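Local atomic coordinates of beta sliding clamp (Streptococcus pneumoniae, PDB entry 2AWA), a protein that probably confers DNA tethering and processivity on DNA polymerases and other proteins, as a ring-shaped head-to-tail homodimer around DNA. Residues B[61-66]-B[214-219]; B[243-248]-B[252-257]; B[276-281]-B[309-314]. All blocks are in the same frame, centred on the assembly; numbering follows the deposited sequence.

Contact 1 (B[61-66]-B[214-219]); sequences NGQISI and VIPSRS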
# COMPACT_ATOMS: atom_id res chain seq x y z
N ASN B 61 23.73 -5.71 6.20
CA ASN B 61 23.13 -6.91 5.69
C ASN B 61 24.10 -7.73 4.87
O ASN B 61 23.70 -8.67 4.19
CB ASN B 61 21.88 -6.55 4.88
CG ASN B 61 22.20 -5.75 3.63
OD1 ASN B 61 23.35 -5.61 3.24
ND2 ASN B 61 21.16 -5.24 2.98
N GLY B 62 25.39 -7.38 4.95
CA GLY B 62 26.43 -8.10 4.20
C GLY B 62 26.74 -7.54 2.81
O GLY B 62 27.77 -7.89 2.22
N GLN B 63 25.85 -6.70 2.28
CA GLN B 63 26.07 -6.01 1.01
C GLN B 63 26.38 -4.54 1.27
O GLN B 63 27.32 -3.99 0.69
CB GLN B 63 24.82 -6.12 0.12
CG GLN B 63 24.60 -7.49 -0.53
CD GLN B 63 25.67 -7.82 -1.56
OE1 GLN B 63 26.47 -8.73 -1.35
NE2 GLN B 63 25.71 -7.07 -2.67
N ILE B 64 25.58 -3.93 2.14
CA ILE B 64 25.74 -2.54 2.52
C ILE B 64 25.77 -2.45 4.03
O ILE B 64 25.29 -3.35 4.72
CB ILE B 64 24.59 -1.64 1.99
CG1 ILE B 64 23.23 -2.13 2.50
CG2 ILE B 64 24.60 -1.63 0.46
CD1 ILE B 64 22.08 -1.20 2.21
N SER B 65 26.35 -1.37 4.53
CA SER B 65 26.37 -1.09 5.95
C SER B 65 26.15 0.40 6.14
O SER B 65 26.63 1.21 5.36
CB SER B 65 27.71 -1.47 6.56
OG SER B 65 28.00 -2.84 6.41
N ILE B 66 25.44 0.76 7.20
CA ILE B 66 25.20 2.16 7.54
C ILE B 66 25.66 2.42 8.97
O ILE B 66 25.33 1.66 9.89
CB ILE B 66 23.71 2.51 7.41
CG1 ILE B 66 23.30 2.47 5.94
CG2 ILE B 66 23.43 3.87 7.97
CD1 ILE B 66 21.79 2.58 5.70
N VAL B 214 32.30 -0.93 -10.34
CA VAL B 214 30.95 -1.38 -10.64
C VAL B 214 30.20 -1.48 -9.33
O VAL B 214 30.63 -2.22 -8.42
CB VAL B 214 30.94 -2.73 -11.39
CG1 VAL B 214 29.51 -3.11 -11.76
CG2 VAL B 214 31.76 -2.65 -12.65
N ILE B 215 29.09 -0.75 -9.22
CA ILE B 215 28.37 -0.65 -7.97
C ILE B 215 27.01 -1.33 -8.07
O ILE B 215 26.22 -0.97 -8.91
CB ILE B 215 28.17 0.83 -7.57
CG1 ILE B 215 29.50 1.58 -7.59
CG2 ILE B 215 27.52 0.93 -6.18
CD1 ILE B 215 29.34 3.09 -7.57
N PRO B 216 26.71 -2.29 -7.19
CA PRO B 216 25.39 -2.93 -7.32
C PRO B 216 24.26 -1.93 -7.42
O PRO B 216 24.27 -0.94 -6.73
CB PRO B 216 25.27 -3.75 -6.02
CG PRO B 216 26.69 -4.04 -5.64
CD PRO B 216 27.49 -2.86 -6.07
N SER B 217 23.30 -2.17 -8.30
CA SER B 217 22.19 -1.22 -8.48
C SER B 217 21.32 -1.12 -7.25
O SER B 217 20.82 -0.05 -6.97
CB SER B 217 21.34 -1.56 -9.70
OG SER B 217 20.84 -2.86 -9.56
N ARG B 218 21.14 -2.23 -6.52
CA ARG B 218 20.39 -2.22 -5.26
C ARG B 218 21.04 -1.32 -4.21
O ARG B 218 20.35 -0.64 -3.45
CB ARG B 218 20.25 -3.64 -4.70
CG ARG B 218 19.43 -3.73 -3.40
CD ARG B 218 19.14 -5.19 -2.97
NE ARG B 218 18.12 -5.89 -3.78
CZ ARG B 218 18.34 -7.00 -4.48
N SER B 219 22.37 -1.31 -4.16
CA SER B 219 23.07 -0.43 -3.26
C SER B 219 22.77 1.01 -3.63
O SER B 219 22.49 1.84 -2.76
CB SER B 219 24.56 -0.69 -3.31
OG SER B 219 24.86 -1.99 -2.82

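Contact 2 (B[243-248]-B[252-257]); sequences ILFRSE and FYTRLL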
# COMPACT_ATOMS: atom_id res chain seq x y z
N ILE B 243 33.40 0.59 -1.30
CA ILE B 243 33.36 2.03 -1.52
C ILE B 243 32.47 2.66 -0.43
O ILE B 243 31.47 2.07 -0.02
CB ILE B 243 32.81 2.31 -2.96
CG1 ILE B 243 32.76 3.79 -3.31
CG2 ILE B 243 31.41 1.74 -3.12
CD1 ILE B 243 32.13 3.99 -4.69
N LEU B 244 32.83 3.86 0.01
CA LEU B 244 32.15 4.54 1.10
C LEU B 244 31.65 5.92 0.69
O LEU B 244 32.40 6.72 0.17
CB LEU B 244 33.12 4.70 2.27
CG LEU B 244 32.71 5.63 3.41
CD1 LEU B 244 31.49 5.06 4.11
CD2 LEU B 244 33.85 5.83 4.40
N PHE B 245 30.38 6.19 0.96
CA PHE B 245 29.82 7.53 0.83
C PHE B 245 29.59 8.11 2.24
O PHE B 245 28.89 7.51 3.03
CB PHE B 245 28.46 7.44 0.12
CG PHE B 245 28.51 6.72 -1.20
CD1 PHE B 245 28.46 5.34 -1.26
CD2 PHE B 245 28.59 7.43 -2.39
CE1 PHE B 245 28.49 4.69 -2.47
CE2 PHE B 245 28.62 6.78 -3.60
CZ PHE B 245 28.57 5.42 -3.64
N ARG B 246 30.15 9.26 2.54
CA ARG B 246 30.04 9.84 3.88
C ARG B 246 29.56 11.28 3.90
O ARG B 246 30.10 12.12 3.20
CB ARG B 246 31.40 9.79 4.58
CG ARG B 246 31.32 9.62 6.07
CD ARG B 246 32.67 9.29 6.64
NE ARG B 246 33.62 10.35 6.32
CZ ARG B 246 34.94 10.22 6.33
NH1 ARG B 246 35.52 9.05 6.64
NH2 ARG B 246 35.70 11.26 6.02
N SER B 247 28.53 11.56 4.69
CA SER B 247 28.12 12.92 5.00
C SER B 247 28.63 13.23 6.38
O SER B 247 29.42 12.49 6.92
CB SER B 247 26.60 13.04 4.93
OG SER B 247 25.97 12.14 5.82
N GLU B 248 28.20 14.34 6.97
CA GLU B 248 28.65 14.68 8.31
C GLU B 248 28.43 13.53 9.29
O GLU B 248 29.33 13.18 10.04
CB GLU B 248 27.95 15.94 8.82
CG GLU B 248 28.44 16.44 10.19
CD GLU B 248 28.02 17.89 10.50
OE1 GLU B 248 27.63 18.63 9.57
OE2 GLU B 248 28.08 18.29 11.69
N PHE B 252 28.07 5.20 4.67
CA PHE B 252 27.34 4.19 3.91
C PHE B 252 28.35 3.44 3.06
O PHE B 252 28.92 4.01 2.11
CB PHE B 252 26.30 4.92 3.05
CG PHE B 252 25.53 4.04 2.12
CD1 PHE B 252 24.52 3.23 2.58
CD2 PHE B 252 25.75 4.10 0.76
CE1 PHE B 252 23.77 2.45 1.71
CE2 PHE B 252 24.98 3.32 -0.13
CZ PHE B 252 24.00 2.50 0.36
N TYR B 253 28.61 2.19 3.43
CA TYR B 253 29.56 1.34 2.69
C TYR B 253 28.78 0.36 1.83
O TYR B 253 27.70 -0.07 2.19
CB TYR B 253 30.44 0.51 3.62
CG TYR B 253 31.20 1.27 4.66
CD1 TYR B 253 30.57 1.73 5.81
CD2 TYR B 253 32.57 1.47 4.53
CE1 TYR B 253 31.29 2.42 6.80
CE2 TYR B 253 33.29 2.15 5.50
CZ TYR B 253 32.64 2.63 6.63
OH TYR B 253 33.35 3.30 7.59
N THR B 254 29.34 0.01 0.69
CA THR B 254 28.78 -1.02 -0.17
C THR B 254 29.92 -1.81 -0.78
O THR B 254 31.05 -1.32 -0.93
CB THR B 254 27.89 -0.44 -1.33
OG1 THR B 254 27.48 -1.48 -2.22
CG2 THR B 254 28.61 0.64 -2.14
N ARG B 255 29.59 -3.04 -1.13
CA ARG B 255 30.50 -3.88 -1.89
C ARG B 255 30.56 -3.37 -3.31
O ARG B 255 29.62 -2.75 -3.80
CB ARG B 255 30.01 -5.32 -1.91
CG ARG B 255 30.14 -6.03 -0.59
CD ARG B 255 29.28 -7.27 -0.58
NE ARG B 255 29.78 -8.30 -1.49
CZ ARG B 255 30.73 -9.18 -1.19
NH1 ARG B 255 31.31 -9.17 0.00
NH2 ARG B 255 31.10 -10.07 -2.10
N LEU B 256 31.69 -3.64 -3.94
CA LEU B 256 31.85 -3.47 -5.36
C LEU B 256 31.78 -4.85 -6.00
O LEU B 256 32.08 -5.86 -5.39
CB LEU B 256 33.20 -2.80 -5.63
CG LEU B 256 33.28 -1.36 -5.10
CD1 LEU B 256 34.61 -0.70 -5.44
CD2 LEU B 256 32.10 -0.52 -5.64
N LEU B 257 31.41 -4.87 -7.26
CA LEU B 257 31.44 -6.09 -8.04
C LEU B 257 32.80 -6.27 -8.72
O LEU B 257 33.15 -5.52 -9.59
CB LEU B 257 30.33 -6.06 -9.08
CG LEU B 257 28.96 -6.08 -8.41
CD1 LEU B 257 27.89 -5.49 -9.31
CD2 LEU B 257 28.60 -7.48 -8.01

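Contact 3 (B[276-281]-B[309-314]); sequences ITFNVV and GVVSAH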
# COMPACT_ATOMS: atom_id res chain seq x y z
N ILE B 276 12.40 9.71 -35.07
CA ILE B 276 11.10 10.23 -34.70
C ILE B 276 11.22 11.03 -33.42
O ILE B 276 11.93 10.64 -32.50
CB ILE B 276 10.09 9.11 -34.44
CG1 ILE B 276 9.97 8.22 -35.67
CG2 ILE B 276 8.74 9.72 -34.13
CD1 ILE B 276 9.18 6.97 -35.45
N THR B 277 10.52 12.16 -33.34
CA THR B 277 10.59 12.98 -32.16
C THR B 277 9.21 13.08 -31.52
O THR B 277 8.25 13.57 -32.12
CB THR B 277 11.22 14.35 -32.46
OG1 THR B 277 12.51 14.14 -33.04
CG2 THR B 277 11.40 15.13 -31.18
N PHE B 278 9.14 12.59 -30.29
CA PHE B 278 7.87 12.36 -29.63
C PHE B 278 7.74 13.22 -28.41
O PHE B 278 8.74 13.58 -27.79
CB PHE B 278 7.82 10.94 -29.11
CG PHE B 278 7.56 9.90 -30.13
CD1 PHE B 278 6.26 9.62 -30.55
CD2 PHE B 278 8.60 9.08 -30.58
CE1 PHE B 278 6.00 8.57 -31.47
CE2 PHE B 278 8.36 8.04 -31.48
CZ PHE B 278 7.06 7.80 -31.94
N ASN B 279 6.50 13.51 -28.04
CA ASN B 279 6.17 13.97 -26.70
C ASN B 279 6.30 12.78 -25.73
O ASN B 279 5.67 11.71 -25.93
CB ASN B 279 4.76 14.57 -26.66
CG ASN B 279 4.37 15.00 -25.26
OD1 ASN B 279 3.85 14.21 -24.49
ND2 ASN B 279 4.63 16.27 -24.93
N VAL B 280 7.12 12.96 -24.69
CA VAL B 280 7.53 11.87 -23.82
C VAL B 280 6.33 11.27 -23.13
O VAL B 280 6.13 10.04 -23.15
CB VAL B 280 8.57 12.35 -22.77
CG1 VAL B 280 8.81 11.30 -21.68
CG2 VAL B 280 9.87 12.71 -23.45
N VAL B 281 5.53 12.14 -22.53
CA VAL B 281 4.36 11.70 -21.78
C VAL B 281 3.39 10.96 -22.67
O VAL B 281 2.94 9.88 -22.32
CB VAL B 281 3.65 12.86 -21.07
CG1 VAL B 281 2.38 12.39 -20.44
CG2 VAL B 281 4.56 13.46 -19.99
N GLY B 309 5.18 9.23 -42.71
CA GLY B 309 5.00 10.25 -41.66
C GLY B 309 4.06 9.83 -40.54
O GLY B 309 4.03 10.45 -39.47
N VAL B 310 3.28 8.77 -40.78
CA VAL B 310 2.33 8.30 -39.80
C VAL B 310 2.97 7.19 -38.99
O VAL B 310 3.62 6.31 -39.54
CB VAL B 310 1.06 7.79 -40.46
CG1 VAL B 310 0.03 7.41 -39.40
CG2 VAL B 310 0.50 8.86 -41.40
N VAL B 311 2.79 7.26 -37.68
CA VAL B 311 3.36 6.32 -36.74
C VAL B 311 2.20 5.66 -36.02
O VAL B 311 1.26 6.35 -35.57
CB VAL B 311 4.26 7.05 -35.72
CG1 VAL B 311 4.71 6.11 -34.63
CG2 VAL B 311 5.45 7.69 -36.43
N SER B 312 2.24 4.34 -35.91
CA SER B 312 1.14 3.63 -35.26
C SER B 312 1.64 2.44 -34.49
O SER B 312 2.66 1.85 -34.84
CB SER B 312 0.12 3.20 -36.29
OG SER B 312 0.77 2.48 -37.29
N ALA B 313 0.92 2.11 -33.42
CA ALA B 313 1.24 0.97 -32.54
C ALA B 313 0.19 -0.12 -32.67
O ALA B 313 -1.04 0.16 -32.69
CB ALA B 313 1.33 1.42 -31.10
N HIS B 314 0.68 -1.37 -32.71
CA HIS B 314 -0.17 -2.54 -32.87
C HIS B 314 0.25 -3.68 -31.96
O HIS B 314 1.42 -4.04 -31.88
CB HIS B 314 -0.15 -3.00 -34.32
CG HIS B 314 -0.33 -1.90 -35.31
ND1 HIS B 314 -1.53 -1.68 -35.96
CD2 HIS B 314 0.53 -0.95 -35.75
CE1 HIS B 314 -1.40 -0.64 -36.76
NE2 HIS B 314 -0.16 -0.17 -36.65

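Contact 1 (B[61-66]-B[214-219])
Where the N-terminal and central domains of the clamp subunit meet, I64 at the start of strand 64-71 packs against S219 in the first turn of helix 217-226. Their CA atoms lie 6.7 Å apart, and the touching atoms are I64 CG2 and S219 OG, 3.3 Å apart, with S219 CB next at 3.9 Å from the same I64 CG2. A chi1 of 58° puts the CG1 branch of I64 between its backbone N and carbonyl carbon, leaving the methyl CG2 opposite the carbonyl carbon to meet the serine. The polar need of S219 OG is met elsewhere, by a hydrogen bond to T254 OG1.

Strand 64-71 belongs to an eight-stranded antiparallel sheet that runs from one domain into the next, a hallmark of sliding clamps. It is entered through an Asx turn: N61 OD1 accepts Q63 N at 2.9 Å and I64 N at 3.0 Å, the latter bond almost straight (175°). This double grip fixes the backbone at the entry to the strand, on Q63 and on I64, its first residue. Only loosely, Q63 NE2 approaches P216 CG at 4.4 Å, a van der Waals brush against the ring of the residue at the N-cap position of helix 217-226.

Contact 2 (B[243-248]-B[252-257])
Strands 243-246 and 252-255 run antiparallel, their axes 4.7 Å apart at 159°, with I243–T254 and F245–F252 as hydrogen-bonded pairs and L244–Y253 as the non-hydrogen-bonded pair between them. Four backbone bonds hold this register; F245 N to F252 O, at 2.9 Å, is the straightest.

On the face carrying L244 and Y253, the two side chains lie alongside each other, pointing the same way. L244 CD1 sits 3.5 Å from the Y253 ring centroid, nearly on the ring normal, a centred CH-pi contact over one face. The leucine reaches it with CG anti to the backbone N (chi1 168°), and its CD2 comes near the CE2 side of the ring.

The two strands form a beta hairpin of the central domain, within the sheet that strand 64-71 continues on the far side of strand 250-255. The hairpin's other face, with I243, F245, F252 and T254, is largely apolar and turned toward helix 217-226, where the F245 ring meets that of F223. F245 and F252 have planes inclined at 47°, and F245 CD1 comes within 3.6 Å of F252 CD2, lying at the edge of the F252 ring. T254 CG2 stands at the edge of F245, 4.1 Å from its CE1. Further along, I243 CG2 packs on L256 CD2 at 3.5 Å, the two side chains crossing at about a right angle. T254 OG1, besides its S219 partner, donates to R255 O in the carbonyl plane, on a lone pair (2.9 Å).

Contact 3 (B[276-281]-B[309-314])
S312 OG takes two partners: H314 NE2, 2.9 Å away, where either atom could be the donor, and E305 O of the neighbouring strand 302-307, a weak bond. S312 and H314 are two residues apart on strand 310-317, so both side chains leave the same face of that strand. Between them and G309, V311 turns the other way and makes the contact with segment 276-281.

V311 divides its two methyls between two partners. With chi1 at 172°, CG1 is anti to the backbone N and approaches the F278 ring, at 4.0 Å from CZ, in the ring plane and at its edge. CG2 lies opposite the carbonyl carbon and meets I276 CD1 at 3.9 Å, tip to tip.

I276 and V311 have CA atoms 8.9 Å apart, a spacing too wide for neighbouring strands of one sheet and suited to side chains meeting between two layers. Strand 274-279 is part of a nine-stranded sheet and strand 310-317 of a four-stranded one, so the contact lies in the apolar interior between the two sheets of the C-terminal domain. L304, I306 and T329 also touch V311. I276 also touches F278 within its own strand: its CG2 lies 3.1 Å above the plane of the ring, offset toward the rim, while the ring's edge is given to V311. Just beyond F278, N279 is the N-cap of helix 280-294, its OD1 bonded to N282 N.

How the contacts relate
Contacts 1 and 2 are one neighbourhood, with centres 8 Å apart. They share the sheet in which strands 64-71 and 250-255 are adjacent, as S65 O to Y253 N at 2.9 Å attests, and the S219–T254 bond (OG to OG1, 2.7 Å) ties the helix start of contact 1 to the hairpin of contact 2. Contact 3 is remote, its centre about 39 Å from that of contact 1 and 42 Å from that of contact 2, with nearest atoms about 22 and 27 Å away. Contacts 1 and 3 nevertheless reach a common nine-stranded sheet, through strands 211-216 and 274-279, which spans the central and C-terminal domains.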